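Local coordinates for GntR family transcriptional regulator (Streptococcus agalactiae, PDB 7B5U), which probably acts as a DNA-binding transcription regulator, of which this C-terminal RCK_C domain dimerises and binds the second messenger c-di-AMP, at residues I9-S14 against F75-G80; E15-S20 against I53-H58; T33-E38 against F60-E65. All coordinates share one frame; numbering follows the deposited sequence.

Interaction 1 (I9-S14 against F75-G80)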
loop_
_atom_site.group_PDB
_atom_site.type_symbol
_atom_site.label_atom_id
_atom_site.label_comp_id
_atom_site.label_asym_id
_atom_site.label_seq_id
_atom_site.Cartn_x
_atom_site.Cartn_y
_atom_site.Cartn_z
ATOM N N ILE A 9 13.331 -9.248 3.785
ATOM C CA ILE A 9 14.578 -8.940 3.096
ATOM C C ILE A 9 14.669 -9.877 1.897
ATOM O O ILE A 9 14.737 -11.101 2.064
ATOM C CB ILE A 9 15.794 -9.127 4.021
ATOM C CG1 ILE A 9 15.679 -8.255 5.279
ATOM C CG2 ILE A 9 17.081 -8.836 3.242
ATOM C CD1 ILE A 9 16.708 -8.596 6.348
ATOM N N VAL A 10 14.652 -9.318 0.688
ATOM C CA VAL A 10 14.649 -10.138 -0.522
ATOM C C VAL A 10 16.077 -10.509 -0.907
ATOM O O VAL A 10 16.643 -10.020 -1.896
ATOM C CB VAL A 10 13.802 -9.514 -1.655
ATOM C CG1 VAL A 10 12.332 -9.536 -1.267
ATOM C CG2 VAL A 10 14.238 -8.075 -1.983
ATOM N N SER A 11 16.663 -11.397 -0.114
ATOM C CA SER A 11 18.067 -11.753 -0.237
ATOM C C SER A 11 18.316 -12.943 -1.154
ATOM O O SER A 11 19.474 -13.199 -1.505
ATOM C CB SER A 11 18.651 -12.034 1.149
ATOM O OG SER A 11 17.903 -13.039 1.806
ATOM N N GLU A 12 17.283 -13.670 -1.554
ATOM C CA GLU A 12 17.454 -14.840 -2.403
ATOM C C GLU A 12 17.266 -14.454 -3.868
ATOM O O GLU A 12 16.633 -13.450 -4.195
ATOM C CB GLU A 12 16.452 -15.926 -2.010
ATOM C CG GLU A 12 16.647 -16.440 -0.582
ATOM C CD GLU A 12 17.791 -17.439 -0.441
ATOM O OE1 GLU A 12 18.305 -17.937 -1.465
ATOM O OE2 GLU A 12 18.175 -17.737 0.711
ATOM N N ASP A 13 17.830 -15.270 -4.755
ATOM C CA ASP A 13 17.607 -15.067 -6.182
ATOM C C ASP A 13 16.131 -15.264 -6.511
ATOM O O ASP A 13 15.448 -16.115 -5.922
ATOM C CB ASP A 13 18.442 -16.057 -6.995
ATOM C CG ASP A 13 19.930 -15.855 -6.825
ATOM O OD1 ASP A 13 20.348 -14.708 -6.561
ATOM O OD2 ASP A 13 20.675 -16.846 -6.994
ATOM N N SER A 14 15.631 -14.464 -7.452
ATOM C CA SER A 14 14.218 -14.505 -7.790
ATOM C C SER A 14 14.001 -13.825 -9.128
ATOM O O SER A 14 14.533 -12.739 -9.366
ATOM C CB SER A 14 13.374 -13.776 -6.735
ATOM O OG SER A 14 12.029 -13.611 -7.165
ATOM N N PHE A 75 8.885 -14.316 -3.317
ATOM C CA PHE A 75 10.269 -13.872 -3.417
ATOM C C PHE A 75 11.286 -14.967 -3.081
ATOM O O PHE A 75 12.451 -14.657 -2.799
ATOM C CB PHE A 75 10.490 -12.611 -2.583
ATOM C CG PHE A 75 9.915 -11.371 -3.209
ATOM C CD1 PHE A 75 8.771 -10.786 -2.710
ATOM C CD2 PHE A 75 10.515 -10.804 -4.319
ATOM C CE1 PHE A 75 8.247 -9.643 -3.305
ATOM C CE2 PHE A 75 10.004 -9.665 -4.909
ATOM C CZ PHE A 75 8.867 -9.084 -4.403
ATOM N N ASN A 76 10.871 -16.237 -3.108
ATOM C CA ASN A 76 11.808 -17.361 -3.012
ATOM C C ASN A 76 12.486 -17.418 -1.641
ATOM O O ASN A 76 13.668 -17.745 -1.530
ATOM C CB ASN A 76 12.841 -17.362 -4.151
ATOM C CG ASN A 76 13.627 -18.655 -4.216
ATOM O OD1 ASN A 76 13.099 -19.733 -3.910
ATOM N ND2 ASN A 76 14.902 -18.560 -4.590
ATOM N N LEU A 77 11.719 -17.133 -0.586
ATOM C CA LEU A 77 12.235 -17.089 0.776
ATOM C C LEU A 77 11.775 -18.273 1.627
ATOM O O LEU A 77 11.841 -18.203 2.858
ATOM C CB LEU A 77 11.859 -15.766 1.447
ATOM C CG LEU A 77 12.419 -14.490 0.803
ATOM C CD1 LEU A 77 11.885 -13.237 1.484
ATOM C CD2 LEU A 77 13.929 -14.519 0.859
ATOM N N ARG A 78 11.340 -19.370 1.010
ATOM C CA ARG A 78 10.768 -20.470 1.787
ATOM C C ARG A 78 11.796 -21.356 2.486
ATOM O O ARG A 78 11.395 -22.194 3.303
ATOM C CB ARG A 78 9.855 -21.329 0.909
ATOM C CG ARG A 78 8.585 -20.631 0.462
ATOM C CD ARG A 78 7.443 -20.839 1.428
ATOM N NE ARG A 78 6.932 -22.207 1.390
ATOM C CZ ARG A 78 6.061 -22.693 2.268
ATOM N NH1 ARG A 78 5.612 -21.920 3.246
ATOM N NH2 ARG A 78 5.642 -23.947 2.175
ATOM N N MET A 79 13.090 -21.214 2.183
ATOM C CA MET A 79 14.145 -21.980 2.861
ATOM C C MET A 79 13.906 -23.487 2.778
ATOM O O MET A 79 14.168 -24.226 3.729
ATOM C CB MET A 79 14.339 -21.532 4.315
ATOM C CG MET A 79 15.216 -20.299 4.495
ATOM S SD MET A 79 16.989 -20.595 4.251
ATOM C CE MET A 79 17.481 -21.188 5.870
ATOM N N GLY A 80 13.391 -23.954 1.642
ATOM C CA GLY A 80 13.187 -25.374 1.435
ATOM C C GLY A 80 11.896 -25.933 1.988
ATOM O O GLY A 80 11.666 -27.145 1.868
HETATM O O HOH W 1 14.569 -12.782 -2.379
#

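Interaction 2 (E15-S20 against I53-H58)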
loop_
_atom_site.group_PDB
_atom_site.type_symbol
_atom_site.label_atom_id
_atom_site.label_comp_id
_atom_site.label_asym_id
_atom_site.label_seq_id
_atom_site.Cartn_x
_atom_site.Cartn_y
_atom_site.Cartn_z
ATOM N N GLU A 15 13.154 -14.437 -9.960
ATOM C CA GLU A 15 12.727 -13.835 -11.220
ATOM C C GLU A 15 12.073 -12.474 -11.023
ATOM O O GLU A 15 11.937 -11.711 -11.988
ATOM C CB GLU A 15 11.717 -14.759 -11.899
ATOM C CG GLU A 15 10.478 -14.989 -11.021
ATOM C CD GLU A 15 9.381 -15.795 -11.690
ATOM O OE1 GLU A 15 8.920 -15.389 -12.774
ATOM O OE2 GLU A 15 8.964 -16.826 -11.120
ATOM N N HIS A 16 11.623 -12.163 -9.816
ATOM C CA HIS A 16 10.932 -10.910 -9.581
ATOM C C HIS A 16 11.876 -9.748 -9.298
ATOM O O HIS A 16 11.440 -8.593 -9.343
ATOM C CB HIS A 16 9.909 -11.101 -8.460
ATOM C CG HIS A 16 8.945 -12.216 -8.721
ATOM N ND1 HIS A 16 8.195 -12.306 -9.873
ATOM C CD2 HIS A 16 8.621 -13.302 -7.979
ATOM C CE1 HIS A 16 7.448 -13.396 -9.827
ATOM N NE2 HIS A 16 7.694 -14.018 -8.689
ATOM N N LEU A 17 13.159 -10.007 -9.055
ATOM C CA LEU A 17 14.085 -8.930 -8.749
ATOM C C LEU A 17 14.464 -8.176 -10.014
ATOM O O LEU A 17 14.477 -8.723 -11.118
ATOM C CB LEU A 17 15.321 -9.467 -8.035
ATOM C CG LEU A 17 15.041 -10.115 -6.681
ATOM C CD1 LEU A 17 16.315 -10.765 -6.148
ATOM C CD2 LEU A 17 14.486 -9.078 -5.713
ATOM N N GLY A 18 14.773 -6.899 -9.844
ATOM C CA GLY A 18 15.060 -6.058 -10.985
ATOM C C GLY A 18 13.835 -5.611 -11.748
ATOM O O GLY A 18 13.967 -5.076 -12.856
ATOM N N LYS A 19 12.648 -5.833 -11.204
ATOM C CA LYS A 19 11.395 -5.394 -11.790
ATOM C C LYS A 19 10.747 -4.328 -10.918
ATOM O O LYS A 19 11.006 -4.229 -9.714
ATOM C CB LYS A 19 10.446 -6.583 -11.955
ATOM C CG LYS A 19 10.978 -7.666 -12.887
ATOM C CD LYS A 19 9.850 -8.264 -13.708
ATOM C CE LYS A 19 10.325 -9.398 -14.601
ATOM N NZ LYS A 19 10.310 -10.705 -13.890
ATOM N N SER A 20 9.891 -3.532 -11.547
ATOM C CA SER A 20 9.135 -2.532 -10.820
ATOM C C SER A 20 7.910 -3.161 -10.160
ATOM O O SER A 20 7.404 -4.204 -10.578
ATOM C CB SER A 20 8.682 -1.420 -11.765
ATOM O OG SER A 20 7.667 -1.888 -12.633
ATOM N N ILE A 53 12.372 -3.293 -7.199
ATOM C CA ILE A 53 12.807 -4.120 -6.085
ATOM C C ILE A 53 14.091 -4.831 -6.490
ATOM O O ILE A 53 14.120 -5.582 -7.468
ATOM C CB ILE A 53 11.708 -5.098 -5.650
ATOM C CG1 ILE A 53 10.459 -4.321 -5.228
ATOM C CG2 ILE A 53 12.202 -5.975 -4.506
ATOM C CD1 ILE A 53 9.262 -5.196 -4.939
ATOM N N GLU A 54 15.165 -4.586 -5.732
ATOM C CA GLU A 54 16.482 -5.145 -6.015
ATOM C C GLU A 54 16.910 -6.096 -4.908
ATOM O O GLU A 54 16.415 -6.031 -3.782
ATOM C CB GLU A 54 17.532 -4.035 -6.113
ATOM C CG GLU A 54 17.100 -2.787 -6.863
ATOM C CD GLU A 54 17.259 -2.910 -8.357
ATOM O OE1 GLU A 54 17.367 -4.054 -8.850
ATOM O OE2 GLU A 54 17.279 -1.858 -9.038
ATOM N N GLN A 55 17.859 -6.967 -5.231
ATOM C CA GLN A 55 18.257 -7.977 -4.263
ATOM C C GLN A 55 18.848 -7.321 -3.021
ATOM O O GLN A 55 19.652 -6.390 -3.108
ATOM C CB GLN A 55 19.258 -8.957 -4.866
ATOM C CG GLN A 55 19.447 -10.173 -3.970
ATOM C CD GLN A 55 20.162 -11.299 -4.683
ATOM O OE1 GLN A 55 21.376 -11.244 -4.907
ATOM N NE2 GLN A 55 19.420 -12.336 -5.048
ATOM N N GLY A 56 18.441 -7.818 -1.856
ATOM C CA GLY A 56 18.889 -7.266 -0.599
ATOM C C GLY A 56 18.011 -6.167 -0.044
ATOM O O GLY A 56 18.183 -5.785 1.124
ATOM N N ASP A 57 17.076 -5.648 -0.830
ATOM C CA ASP A 57 16.192 -4.613 -0.321
ATOM C C ASP A 57 15.286 -5.170 0.778
ATOM O O ASP A 57 15.013 -6.371 0.851
ATOM C CB ASP A 57 15.303 -4.078 -1.443
ATOM C CG ASP A 57 16.051 -3.216 -2.439
ATOM O OD1 ASP A 57 17.249 -2.936 -2.235
ATOM O OD2 ASP A 57 15.420 -2.795 -3.435
ATOM N N HIS A 58 14.805 -4.271 1.637
ATOM C CA HIS A 58 13.771 -4.615 2.606
ATOM C C HIS A 58 12.444 -4.084 2.086
ATOM O O HIS A 58 12.335 -2.899 1.742
ATOM C CB HIS A 58 14.051 -4.000 3.977
ATOM C CG HIS A 58 15.347 -4.418 4.597
ATOM N ND1 HIS A 58 15.465 -4.650 5.950
ATOM C CD2 HIS A 58 16.577 -4.630 4.070
ATOM C CE1 HIS A 58 16.711 -4.990 6.230
ATOM N NE2 HIS A 58 17.406 -4.990 5.105
#

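Interaction 3 (T33-E38 against F60-E65). With 2BA ((2R,3R,3aS,5R,7aR,9R,10R,10aS,12R,14aR)-2,9-bis(6-amino-9H-purin-9-yl)octahydro-2H,7H-difuro[3,2-d:3',2'-j][1,3,7,9,2,8 ]tetraoxadiphosphacyclododecine-3,5,10,12-tetrol 5,12-dioxide), chain C.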
loop_
_atom_site.group_PDB
_atom_site.type_symbol
_atom_site.label_atom_id
_atom_site.label_comp_id
_atom_site.label_asym_id
_atom_site.label_seq_id
_atom_site.Cartn_x
_atom_site.Cartn_y
_atom_site.Cartn_z
ATOM N N THR A 33 0.091 -4.808 0.215
ATOM C CA THR A 33 0.246 -3.405 -0.153
ATOM C C THR A 33 1.581 -2.931 0.406
ATOM O O THR A 33 1.761 -2.870 1.634
ATOM C CB THR A 33 -0.903 -2.559 0.388
ATOM O OG1 THR A 33 -2.144 -3.041 -0.148
ATOM C CG2 THR A 33 -0.741 -1.100 -0.011
ATOM N N ILE A 34 2.523 -2.634 -0.488
ATOM C CA ILE A 34 3.856 -2.196 -0.079
ATOM C C ILE A 34 3.798 -0.741 0.374
ATOM O O ILE A 34 3.312 0.132 -0.356
ATOM C CB ILE A 34 4.869 -2.385 -1.220
ATOM C CG1 ILE A 34 5.018 -3.872 -1.579
ATOM C CG2 ILE A 34 6.199 -1.745 -0.847
ATOM C CD1 ILE A 34 5.841 -4.115 -2.839
ATOM N N VAL A 35 4.286 -0.481 1.589
ATOM C CA VAL A 35 4.290 0.869 2.142
ATOM C C VAL A 35 5.641 1.547 1.997
ATOM O O VAL A 35 5.709 2.776 1.973
ATOM C CB VAL A 35 3.803 0.906 3.602
ATOM C CG1 VAL A 35 2.385 0.437 3.674
ATOM C CG2 VAL A 35 4.690 0.081 4.519
ATOM N N ALA A 36 6.717 0.763 1.917
ATOM C CA ALA A 36 8.041 1.346 1.770
ATOM C C ALA A 36 9.013 0.296 1.255
ATOM O O ALA A 36 8.830 -0.900 1.482
ATOM C CB ALA A 36 8.570 1.901 3.097
ATOM N N ILE A 37 10.053 0.770 0.566
ATOM C CA ILE A 37 11.204 -0.040 0.188
ATOM C C ILE A 37 12.431 0.578 0.832
ATOM O O ILE A 37 12.633 1.797 0.753
ATOM C CB ILE A 37 11.403 -0.096 -1.338
ATOM C CG1 ILE A 37 10.184 -0.691 -2.030
ATOM C CG2 ILE A 37 12.664 -0.892 -1.677
ATOM C CD1 ILE A 37 10.159 -0.404 -3.506
ATOM N N GLU A 38 13.261 -0.256 1.443
ATOM C CA GLU A 38 14.565 0.184 1.907
ATOM C C GLU A 38 15.602 -0.366 0.941
ATOM O O GLU A 38 15.661 -1.584 0.715
ATOM C CB GLU A 38 14.858 -0.300 3.323
ATOM C CG GLU A 38 16.139 0.292 3.871
ATOM C CD GLU A 38 16.534 -0.306 5.202
ATOM O OE1 GLU A 38 15.744 -1.101 5.764
ATOM O OE2 GLU A 38 17.634 0.024 5.691
ATOM N N PHE A 60 8.563 -3.421 3.072
ATOM C CA PHE A 60 7.613 -3.246 4.166
ATOM C C PHE A 60 6.213 -3.233 3.564
ATOM O O PHE A 60 5.958 -2.475 2.629
ATOM C CB PHE A 60 7.888 -1.921 4.891
ATOM C CG PHE A 60 9.224 -1.887 5.586
ATOM C CD1 PHE A 60 10.379 -1.569 4.888
ATOM C CD2 PHE A 60 9.327 -2.177 6.938
ATOM C CE1 PHE A 60 11.615 -1.561 5.524
ATOM C CE2 PHE A 60 10.566 -2.161 7.576
ATOM C CZ PHE A 60 11.705 -1.849 6.866
ATOM N N PHE A 61 5.309 -4.059 4.086
ATOM C CA PHE A 61 3.993 -4.195 3.472
ATOM C C PHE A 61 2.948 -4.530 4.527
ATOM O O PHE A 61 3.258 -5.127 5.563
ATOM C CB PHE A 61 3.984 -5.262 2.366
ATOM C CG PHE A 61 4.331 -6.644 2.847
ATOM C CD1 PHE A 61 3.341 -7.531 3.218
ATOM C CD2 PHE A 61 5.657 -7.066 2.898
ATOM C CE1 PHE A 61 3.661 -8.815 3.661
ATOM C CE2 PHE A 61 5.975 -8.341 3.339
ATOM C CZ PHE A 61 4.983 -9.217 3.706
ATOM N N VAL A 62 1.699 -4.136 4.258
ATOM C CA VAL A 62 0.579 -4.477 5.116
ATOM C C VAL A 62 -0.195 -5.640 4.516
ATOM O O VAL A 62 -0.182 -5.888 3.306
ATOM C CB VAL A 62 -0.344 -3.281 5.449
ATOM C CG1 VAL A 62 0.426 -2.222 6.215
ATOM C CG2 VAL A 62 -1.004 -2.715 4.192
ATOM N N GLY A 63 -0.883 -6.355 5.395
ATOM C CA GLY A 63 -1.614 -7.561 5.055
ATOM C C GLY A 63 -1.910 -8.336 6.331
ATOM O O GLY A 63 -1.939 -7.766 7.423
ATOM N N ASP A 64 -2.186 -9.620 6.167
ATOM C CA ASP A 64 -2.304 -10.521 7.303
ATOM C C ASP A 64 -1.256 -11.625 7.164
ATOM O O ASP A 64 -0.390 -11.582 6.290
ATOM C CB ASP A 64 -3.749 -11.005 7.468
ATOM C CG ASP A 64 -4.238 -11.847 6.308
ATOM O OD1 ASP A 64 -5.450 -12.163 6.294
ATOM O OD2 ASP A 64 -3.429 -12.227 5.433
ATOM N N GLU A 65 -1.350 -12.635 8.027
ATOM C CA GLU A 65 -0.364 -13.712 8.022
ATOM C C GLU A 65 -0.338 -14.441 6.685
ATOM O O GLU A 65 0.729 -14.882 6.231
ATOM C CB GLU A 65 -0.647 -14.688 9.164
ATOM C CG GLU A 65 -0.165 -14.218 10.532
ATOM C CD GLU A 65 -1.181 -13.371 11.292
ATOM O OE1 GLU A 65 -1.010 -13.228 12.523
ATOM O OE2 GLU A 65 -2.141 -12.852 10.678
HETATM P P 2BA C . -4.052 -2.448 -8.761
HETATM O O1P 2BA C . -3.927 -2.981 -7.383
HETATM O O2P 2BA C . -5.073 -3.069 -9.655
HETATM O "O5'" 2BA C . -4.283 -0.847 -8.637
HETATM C "C5'" 2BA C . -4.638 -0.109 -9.784
HETATM C "C4'" 2BA C . -4.457 1.397 -9.436
HETATM O "O4'" 2BA C . -5.314 1.727 -8.470
HETATM C "C3'" 2BA C . -3.022 1.719 -8.949
HETATM O "O3'" 2BA C . -2.234 1.990 -10.050
HETATM C "C2'" 2BA C . -3.319 2.903 -7.996
HETATM O "O2'" 2BA C . -3.334 4.192 -8.744
HETATM C "C1'" 2BA C . -4.513 2.612 -7.443
HETATM N N9 2BA C . -4.457 1.884 -6.179
HETATM C C8 2BA C . -4.743 0.565 -6.029
HETATM N N7 2BA C . -4.571 0.241 -4.733
HETATM C C5 2BA C . -4.164 1.376 -4.110
HETATM C C6 2BA C . -3.843 1.685 -2.815
HETATM N N6 2BA C . -3.861 0.750 -1.734
HETATM N N1 2BA C . -3.493 2.932 -2.500
HETATM C C2 2BA C . -3.422 3.901 -3.450
HETATM N N3 2BA C . -3.752 3.640 -4.725
HETATM C C4 2BA C . -4.103 2.369 -5.005
HETATM P P1 2BA C . -0.589 1.940 -9.949
HETATM O O1P1 2BA C . -0.094 2.695 -8.763
HETATM O O2P1 2BA C . -0.073 2.386 -11.274
HETATM O "O5'1" 2BA C . -0.259 0.365 -9.675
HETATM C "C5'1" 2BA C . -0.455 -0.566 -10.722
HETATM C "C4'1" 2BA C . -0.380 -1.991 -10.080
HETATM O "O4'1" 2BA C . 0.820 -2.186 -9.543
HETATM C "C3'1" 2BA C . -1.440 -2.161 -8.966
HETATM O "O3'1" 2BA C . -2.615 -2.589 -9.560
HETATM C "C2'1" 2BA C . -0.710 -3.177 -8.049
HETATM O "O2'1" 2BA C . -0.979 -4.578 -8.506
HETATM C "C1'1" 2BA C . 0.599 -2.864 -8.141
HETATM N N91 2BA C . 1.095 -1.911 -7.153
HETATM C C81 2BA C . 1.368 -0.592 -7.325
HETATM N N71 2BA C . 1.770 -0.063 -6.155
HETATM C C51 2BA C . 1.713 -1.072 -5.254
HETATM C C61 2BA C . 1.979 -1.171 -3.899
HETATM N N61 2BA C . 2.448 -0.054 -3.139
HETATM N N11 2BA C . 1.848 -2.326 -3.282
HETATM C C21 2BA C . 1.405 -3.413 -3.955
HETATM N N31 2BA C . 1.138 -3.382 -5.265
HETATM C C41 2BA C . 1.285 -2.191 -5.872
#

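Interaction 1 (I9-S14 against F75-G80)
A Schellman motif closes helix 65-74 of the RCK_C domain, and Phe75 to Leu77, its C-terminal part, pack against the loop that leaves strand 6-9. Asn76, in the left-handed conformation at the C-prime position, sends its amide across to the loop backbone: ND2 donates to Asp13 O at 2.8 Å, in the carbonyl plane, with an N-H...O angle of 153°. Its CG stands anti to the backbone N (chi1 -169°), which extends the side chain toward Asp13. A water donates to both Glu12 O (2.8 Å) and Phe75 O (2.9 Å), so a second polar link joins the loop to the helix end. Val10, the centre of an inverse gamma turn, lays CG1 over one face of the Phe75 ring, offset toward the rim; CG1 is 4.0 Å from the ring centroid, a CH-pi contact. The valine-phenylalanine pair packs with Ile59 of strand 58-62 and Ile53 of strand 52-53 in the buried interior. Leu77 uses both methyls: CD1 lies 3.6 Å from Ile9 O, and CD2 lies 3.6 Å from Glu12 CG. Glu12 holds CG anti to its carbonyl carbon (chi1 -63°), and its CB and CG rest against the carbonyl oxygen of Asn76, with CB 3.4 Å from Asn76 O.

Interaction 2 (E15-S20 against I53-H58)
Two backbone hydrogen bonds tie the turn at Leu17-Gly18 to the end of strand 52-53: Gly18 N donates to Ile53 O at 2.8 Å, nearly in line with the carbonyl bond, and Ile53 N donates to Lys19 O at 3.0 Å with an N-H...O angle of 168°. Leu17 CA also approaches Ile53 O, at 3.6 Å, in a CA-H...O contact, so this carbonyl is met by two successive residues. The side chain of Leu17 divides its methyls between neighbours. CD1 presses on the Gln55 side chain, lying 3.6 Å from NE2 and also close to CB, while CD2 lies 4.0 Å from Ile53 CG2. Gln55 holds CG anti to its backbone N (chi1 -168°) and runs on extended beyond it, crossing the leucine; its NE2 is hydrogen-bonded to Asp13 OD1. Each segment contains a type II beta turn, His16 to Lys19 and Glu54 to Asp57, with Gly18 and Gly56 at their third positions. The second turn closes through Asp57 N to Glu54 O and is braced by the Asp57 side chain: Glu54 N donates to Asp57 OD2 at 2.9 Å, meeting the oxygen from above the carboxylate plane. Asp57 OD1 is taken by His39, so both carboxylate oxygens are engaged. Lys19, the last residue of the first turn, curls back over it, NZ donating to Glu15 O at 2.7 Å. Ile53 faces inward onto Ile21 and Leu24 of helix 21-24, while Glu54 OE1 comes within 3.7 Å of Gly18 CA.

Interaction 3 (T33-E38 against F60-E65)
With chi1 -65°, Phe60 has CG anti to its carbonyl carbon and its ring beside Glu38 of strand 33-39, whereas Phe61 has CG between the backbone N and the carbonyl carbon (chi1 61°) and its ring leads off the other side, to Tyr6 and helix 65-74. The two phenylalanines lie in strand 58-62, antiparallel to strand 33-39 at the centre of the RCK_C sheet, and a classic beta bulge interrupts their pairing: Val35 and Ala36 both face Phe60. Phe60 O therefore receives two donors, Val35 N at 2.8 Å and, weakly, Ala36 N at 3.4 Å, while Phe60 N donates to Ala36 O. At the bulge Val35 CG2 also rests against Phe60 CB at 3.8 Å. Beyond the bulge Thr33 and Val62 form a hydrogen-bonded pair, with Val62 N 2.9 Å from Thr33 O and a longer return bond from Thr33 N to Val62 O.

On the face bearing Thr33, Ala36, Phe60 and Val62, Val62 CG2 meets Thr33 CB. The second subunit covers part of this region: Thr33 and Val35 pack on their own counterparts there, Leu3 of that subunit touches Ala36 and Phe60, and Thr33 OG1 is hydrogen-bonded to its Ser46 OG. Ile34, in a non-hydrogen-bonded pair with Phe61, uses both backbone N and O for c-di-AMP. Its N donates to the adenine N11 at 2.9 Å and its O accepts from the amino group N61, also at 2.9 Å. The ligand bridges the dimer: Asn25 and His28 of both subunits, and Ile34 N and Trp27 N of the second, are hydrogen-bonded to it too. At the other end of the contact the Phe60 ring turns an edge to Ala36 O, and its CE1 lies 4.1 Å from Glu38 CB.

Interactions 1 and 2 touch directly, their centres 11 Å apart: Val10 O is hydrogen-bonded to Gly56 N at 2.8 Å, and Glu12 O packs 3.3 Å from Leu17 CD1. Interaction 2 passes into interaction 3 along strand 58-62, where His58 O is hydrogen-bonded to Glu38 N at 2.8 Å. Interactions 1 and 3 do not touch; their nearest atoms are about 6 Å apart. Interaction 3 alone meets c-di-AMP, through Ile34. The side chain of Ile53 in interaction 2 lies about 4 Å from that of Ile34 and about 8 Å from the ligand, and the side chain of Phe75 in interaction 1 about 9 Å from it.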